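Local atomic coordinates of nickel ABC transporter (Nickel-binding protein) (Bacillus halodurans, PDB entry 3T66), a protein that probably captures its substrate, nickel by its name or peptides by its family, outside the cell membrane and delivers it to an ABC importer. Residues S25-V30 and L96-D101; N108-D113 and I134-N139. One frame throughout, in Å; residues are numbered along the deposited sequence.

Interaction 1 (S25-V30 and L96-D101)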
loop_
_atom_site.group_PDB
_atom_site.type_symbol
_atom_site.label_atom_id
_atom_site.label_comp_id
_atom_site.label_asym_id
_atom_site.label_seq_id
_atom_site.Cartn_x
_atom_site.Cartn_y
_atom_site.Cartn_z
ATOM N N SER A 25 1.757 -6.628 -21.798
ATOM C CA SER A 25 3.066 -7.171 -21.539
ATOM C C SER A 25 2.999 -8.074 -20.340
ATOM O O SER A 25 2.130 -7.916 -19.505
ATOM C CB SER A 25 4.061 -6.067 -21.302
ATOM O OG SER A 25 5.320 -6.661 -21.110
ATOM N N LEU A 26 3.886 -9.054 -20.291
ATOM C CA LEU A 26 4.060 -9.831 -19.078
ATOM C C LEU A 26 5.532 -9.836 -18.747
ATOM O O LEU A 26 6.045 -10.754 -18.108
ATOM C CB LEU A 26 3.518 -11.263 -19.210
ATOM C CG LEU A 26 2.007 -11.418 -19.391
ATOM C CD1 LEU A 26 1.626 -12.823 -19.794
ATOM C CD2 LEU A 26 1.297 -11.072 -18.155
ATOM N N ASP A 27 6.234 -8.812 -19.178
ATOM C CA ASP A 27 7.573 -8.690 -18.705
ATOM C C ASP A 27 7.578 -8.189 -17.243
ATOM O O ASP A 27 7.381 -6.986 -17.002
ATOM C CB ASP A 27 8.329 -7.747 -19.592
ATOM C CG ASP A 27 9.769 -7.683 -19.236
ATOM O OD1 ASP A 27 10.545 -7.215 -20.084
ATOM O OD2 ASP A 27 10.140 -8.112 -18.115
ATOM N N PRO A 28 7.839 -9.089 -16.263
ATOM C CA PRO A 28 7.755 -8.661 -14.859
ATOM C C PRO A 28 8.643 -7.467 -14.567
ATOM O O PRO A 28 8.464 -6.780 -13.571
ATOM C CB PRO A 28 8.271 -9.875 -14.108
ATOM C CG PRO A 28 9.203 -10.508 -15.057
ATOM C CD PRO A 28 8.512 -10.386 -16.372
ATOM N N HIS A 29 9.589 -7.218 -15.449
ATOM C CA HIS A 29 10.470 -6.085 -15.276
ATOM C C HIS A 29 9.969 -4.741 -15.784
ATOM O O HIS A 29 10.167 -3.744 -15.112
ATOM C CB HIS A 29 11.854 -6.398 -15.816
ATOM C CG HIS A 29 12.509 -7.525 -15.091
ATOM N ND1 HIS A 29 13.562 -8.241 -15.614
ATOM C CD2 HIS A 29 12.221 -8.091 -13.895
ATOM C CE1 HIS A 29 13.910 -9.189 -14.763
ATOM N NE2 HIS A 29 13.109 -9.122 -13.712
ATOM N N VAL A 30 9.308 -4.707 -16.938
ATOM C CA VAL A 30 8.722 -3.467 -17.435
ATOM C C VAL A 30 7.278 -3.288 -16.933
ATOM O O VAL A 30 6.755 -2.182 -16.963
ATOM C CB VAL A 30 8.811 -3.370 -18.995
ATOM N N LEU A 96 18.277 -10.257 -11.640
ATOM C CA LEU A 96 18.407 -8.954 -11.057
ATOM C C LEU A 96 18.973 -8.015 -12.087
ATOM O O LEU A 96 18.423 -6.933 -12.307
ATOM C CB LEU A 96 19.271 -8.979 -9.804
ATOM C CG LEU A 96 18.562 -9.602 -8.602
ATOM C CD1 LEU A 96 19.485 -9.690 -7.373
ATOM C CD2 LEU A 96 17.324 -8.828 -8.289
ATOM N N GLU A 97 20.050 -8.436 -12.745
ATOM C CA GLU A 97 20.700 -7.598 -13.773
ATOM C C GLU A 97 19.860 -7.229 -14.957
ATOM O O GLU A 97 19.793 -6.069 -15.331
ATOM C CB GLU A 97 21.915 -8.282 -14.264
ATOM C CG GLU A 97 22.818 -8.412 -13.135
ATOM C CD GLU A 97 24.227 -8.495 -13.574
ATOM O OE1 GLU A 97 24.436 -8.851 -14.766
ATOM O OE2 GLU A 97 25.112 -8.209 -12.723
ATOM N N ARG A 98 19.220 -8.225 -15.546
ATOM C CA ARG A 98 18.340 -7.996 -16.637
ATOM C C ARG A 98 17.344 -6.974 -16.161
ATOM O O ARG A 98 16.842 -6.172 -16.953
ATOM C CB ARG A 98 17.652 -9.286 -17.028
ATOM C CG ARG A 98 16.861 -9.218 -18.303
ATOM C CD ARG A 98 15.516 -8.669 -18.041
ATOM N NE ARG A 98 14.735 -8.458 -19.255
ATOM C CZ ARG A 98 13.401 -8.558 -19.336
ATOM N NH1 ARG A 98 12.811 -8.325 -20.479
ATOM N NH2 ARG A 98 12.646 -8.900 -18.292
ATOM N N ALA A 99 17.065 -6.956 -14.865
ATOM C CA ALA A 99 16.019 -6.054 -14.392
ATOM C C ALA A 99 16.520 -4.627 -14.221
ATOM O O ALA A 99 15.768 -3.670 -14.437
ATOM C CB ALA A 99 15.396 -6.561 -13.101
ATOM N N LEU A 100 17.778 -4.477 -13.806
ATOM C CA LEU A 100 18.340 -3.148 -13.674
ATOM C C LEU A 100 18.599 -2.516 -15.048
ATOM O O LEU A 100 18.503 -1.292 -15.184
ATOM C CB LEU A 100 19.595 -3.163 -12.816
ATOM C CG LEU A 100 19.426 -3.656 -11.368
ATOM C CD1 LEU A 100 20.665 -4.398 -10.854
ATOM C CD2 LEU A 100 19.028 -2.518 -10.403
ATOM N N ASP A 101 18.891 -3.315 -16.074
ATOM C CA ASP A 101 19.232 -2.718 -17.363
ATOM C C ASP A 101 18.029 -2.484 -18.191
ATOM O O ASP A 101 18.158 -1.982 -19.288
ATOM C CB ASP A 101 20.268 -3.530 -18.150
ATOM C CG ASP A 101 21.695 -3.386 -17.546
ATOM O OD1 ASP A 101 22.077 -4.242 -16.683
ATOM O OD2 ASP A 101 22.409 -2.385 -17.892
#
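Asp27 and Arg98 form a two-pronged salt bridge, the carboxylate lying at the edge of the guanidinium. The two side chains come from opposite directions. Their carboxylate and guanidinium planes are only 9° apart. Arg98 NH2 gives a hydrogen bond to Asp27 OD2 at 2.6 Å, with an N-H...O angle of 144°. It reaches OD2 on the syn side, somewhat out of the carboxylate plane. The second prong, from Arg98 NH1 to Asp27 OD1, is also 2.6 Å long but is bent and weak.

The tightly packed part lies beside this bridge. The methyl of Ala99 sits over the centre of one face of the His29 ring. Its CB is 3.4 Å from the ring centroid and almost on the ring normal, a CH-pi contact. Arg98 CD lies at the edge of the same ring, in its plane. Arg98 CG is anti to the backbone N (chi1 -171°), and the chain bends at chi2. This carries the guanidinium past the ring to the carboxylate. His29 NE2 has a weak hydrogen bond to Ser143 O.

Solvent reaches the contact at Arg98, which is partly exposed, whereas Asp27, His29 and Ala99 are buried. Phe152 makes a cation-pi contact with Arg98, and Glu102 forms a long, weak ion pair with it. On the loop, Ser25 OG accepts a hydrogen bond from the backbone N of Asp27 at 3.0 Å.

The contact joins the loop after strand 14-19 to the end of helix 89-100. The arrangement is a loop-to-helix salt bridge with a CH-pi contact beside it, next to an ST turn at Ser25.

Interaction 2 (N108-D113 and I134-N139)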
loop_
_atom_site.group_PDB
_atom_site.type_symbol
_atom_site.label_atom_id
_atom_site.label_comp_id
_atom_site.label_asym_id
_atom_site.label_seq_id
_atom_site.Cartn_x
_atom_site.Cartn_y
_atom_site.Cartn_z
ATOM N N ASN A 108 17.057 2.795 -10.164
ATOM C CA ASN A 108 17.228 3.915 -9.264
ATOM C C ASN A 108 16.749 3.654 -7.863
ATOM O O ASN A 108 17.015 4.447 -6.968
ATOM C CB ASN A 108 16.526 5.139 -9.796
ATOM C CG ASN A 108 17.269 5.790 -10.948
ATOM O OD1 ASN A 108 18.397 5.434 -11.289
ATOM N ND2 ASN A 108 16.624 6.776 -11.555
ATOM N N ALA A 109 16.026 2.554 -7.672
ATOM C CA ALA A 109 15.383 2.230 -6.385
ATOM C C ALA A 109 16.188 1.192 -5.630
ATOM O O ALA A 109 16.213 1.198 -4.392
ATOM C CB ALA A 109 13.988 1.697 -6.613
ATOM N N LEU A 110 16.835 0.285 -6.366
ATOM C CA LEU A 110 17.535 -0.775 -5.706
ATOM C C LEU A 110 18.877 -0.305 -5.240
ATOM O O LEU A 110 19.366 -0.806 -4.243
ATOM C CB LEU A 110 17.622 -1.981 -6.596
ATOM C CG LEU A 110 16.303 -2.706 -6.854
ATOM C CD1 LEU A 110 16.617 -4.078 -7.469
ATOM C CD2 LEU A 110 15.392 -2.855 -5.597
ATOM N N LYS A 111 19.436 0.693 -5.926
ATOM C CA LYS A 111 20.775 1.236 -5.632
ATOM C C LYS A 111 21.903 0.188 -5.621
ATOM O O LYS A 111 22.808 0.213 -4.805
ATOM C CB LYS A 111 20.785 2.136 -4.370
ATOM N N ILE A 112 21.948 -0.686 -6.588
ATOM C CA ILE A 112 22.971 -1.695 -6.550
ATOM C C ILE A 112 24.266 -1.387 -7.266
ATOM O O ILE A 112 24.286 -1.258 -8.454
ATOM C CB ILE A 112 22.425 -2.922 -7.208
ATOM C CG1 ILE A 112 21.050 -3.216 -6.654
ATOM C CG2 ILE A 112 23.335 -4.048 -7.006
ATOM C CD1 ILE A 112 20.875 -4.570 -6.221
ATOM N N ASP A 113 25.349 -1.219 -6.540
ATOM C CA ASP A 113 26.648 -1.135 -7.161
ATOM C C ASP A 113 27.202 -2.381 -7.807
ATOM O O ASP A 113 27.684 -2.343 -8.900
ATOM C CB ASP A 113 27.666 -0.645 -6.163
ATOM C CG ASP A 113 28.726 0.168 -6.796
ATOM O OD1 ASP A 113 29.538 -0.386 -7.530
ATOM O OD2 ASP A 113 28.758 1.377 -6.563
ATOM N N ILE A 134 16.634 -4.423 1.639
ATOM C CA ILE A 134 15.898 -5.688 1.489
ATOM C C ILE A 134 14.456 -5.477 1.127
ATOM O O ILE A 134 13.957 -6.106 0.198
ATOM C CB ILE A 134 16.012 -6.628 2.715
ATOM C CG1 ILE A 134 17.430 -7.197 2.803
ATOM C CG2 ILE A 134 15.083 -7.837 2.585
ATOM C CD1 ILE A 134 18.027 -7.642 1.480
ATOM N N SER A 135 13.788 -4.556 1.816
ATOM C CA SER A 135 12.371 -4.360 1.576
ATOM C C SER A 135 12.055 -4.022 0.107
ATOM O O SER A 135 10.902 -4.226 -0.353
ATOM C CB SER A 135 11.776 -3.360 2.567
ATOM O OG SER A 135 11.884 -2.029 2.100
ATOM N N GLU A 136 13.073 -3.549 -0.630
ATOM C CA GLU A 136 12.901 -3.244 -2.037
ATOM C C GLU A 136 12.751 -4.491 -2.844
ATOM O O GLU A 136 12.166 -4.435 -3.930
ATOM C CB GLU A 136 14.064 -2.478 -2.632
ATOM C CG GLU A 136 14.221 -1.039 -2.126
ATOM C CD GLU A 136 13.128 -0.072 -2.564
ATOM O OE1 GLU A 136 12.310 -0.381 -3.497
ATOM O OE2 GLU A 136 13.119 1.023 -1.958
ATOM N N LEU A 137 13.250 -5.623 -2.338
ATOM C CA LEU A 137 13.189 -6.856 -3.117
ATOM C C LEU A 137 11.801 -7.498 -3.114
ATOM O O LEU A 137 11.523 -8.442 -3.849
ATOM C CB LEU A 137 14.291 -7.807 -2.687
ATOM C CG LEU A 137 15.686 -7.199 -2.839
ATOM C CD1 LEU A 137 16.791 -8.123 -2.335
ATOM C CD2 LEU A 137 15.944 -6.800 -4.289
ATOM N N VAL A 138 10.913 -6.951 -2.305
ATOM C CA VAL A 138 9.538 -7.395 -2.291
ATOM C C VAL A 138 8.792 -6.977 -3.577
ATOM O O VAL A 138 7.834 -7.621 -3.967
ATOM C CB VAL A 138 8.816 -6.777 -1.085
ATOM C CG1 VAL A 138 7.325 -7.181 -1.028
ATOM C CG2 VAL A 138 9.511 -7.097 0.204
ATOM N N ASN A 139 9.244 -5.904 -4.220
ATOM C CA ASN A 139 8.563 -5.327 -5.347
ATOM C C ASN A 139 8.393 -6.375 -6.384
ATOM O O ASN A 139 9.373 -6.948 -6.852
ATOM C CB ASN A 139 9.412 -4.236 -5.956
ATOM C CG ASN A 139 8.595 -3.111 -6.558
ATOM O OD1 ASN A 139 7.703 -3.324 -7.370
ATOM N ND2 ASN A 139 8.936 -1.885 -6.178
#
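The turn from helix 104-110 into strand 112-118 packs here on a helical turn of the long loop between strands 121-126 and 162-168. Leu110, the last residue of the helix, touches both Glu136 and Leu137. Its CD2 methyl does the touching. In Leu110, CG is anti to the carbonyl carbon (chi1 -69°), which helps to bring this methyl to the loop. CD2 lies 3.3 Å from Glu136 CB, so the leucine meets the aliphatic base of the glutamate and not its charged end. The two side chains cross at a slant. The same methyl lies 4.2 Å from Leu137 CD2, an apolar contact between two buried leucines.

The Glu136 side chain bends at chi2 (-69°) and runs alongside Ala109. Glu136 CG is 3.8 Å from Ala109 O. The carboxylate oxygen OE1 of Glu136 is 4.1 Å from Ala109 CB. These are van der Waals contacts, and no hydrogen bond crosses between the two segments. The charge is met by Arg391, which forms a salt bridge with Glu136 OE1. The glutamate therefore packs on the helix with its CH2 groups and pairs its charge with a residue from a distant part of the chain. Phe130 also touches it.

Lys111, with positive phi, is the first residue to leave the helix, and its backbone bonds to Lys127. Strand 112-118 begins at the next residue. Behind the loop, Ile134 packs on Trp71 and Ile73 of strand 70-75. The arrangement is a helix-to-strand turn leading into 112-118, an outermost strand of the four-stranded antiparallel sheet ordered 60-64, 70-75, 121-126, 112-118.

How the interactions relate
From the N terminus, the chain leaves strand 14-19 and enters the loop at 25-30. It then runs through strands 60-64 and 70-75 to helix 89-100, where interaction 1 closes a loop of 65 residues. Helix 104-110 follows, and interaction 2 opens at its end. The chain passes through strands 112-118 and 121-126. The loop segment 134-139 then closes this shorter loop of 20 residues. The two loops lie in series, neither crossing nor enclosing the other. The centres of interactions 1 and 2 are about 13 Å apart. They touch where Leu100 CD2 packs 4.1 Å from Leu110 CB. Together they tie helices 89-100 and 104-110 to the loops after strands 14-19 and 121-126.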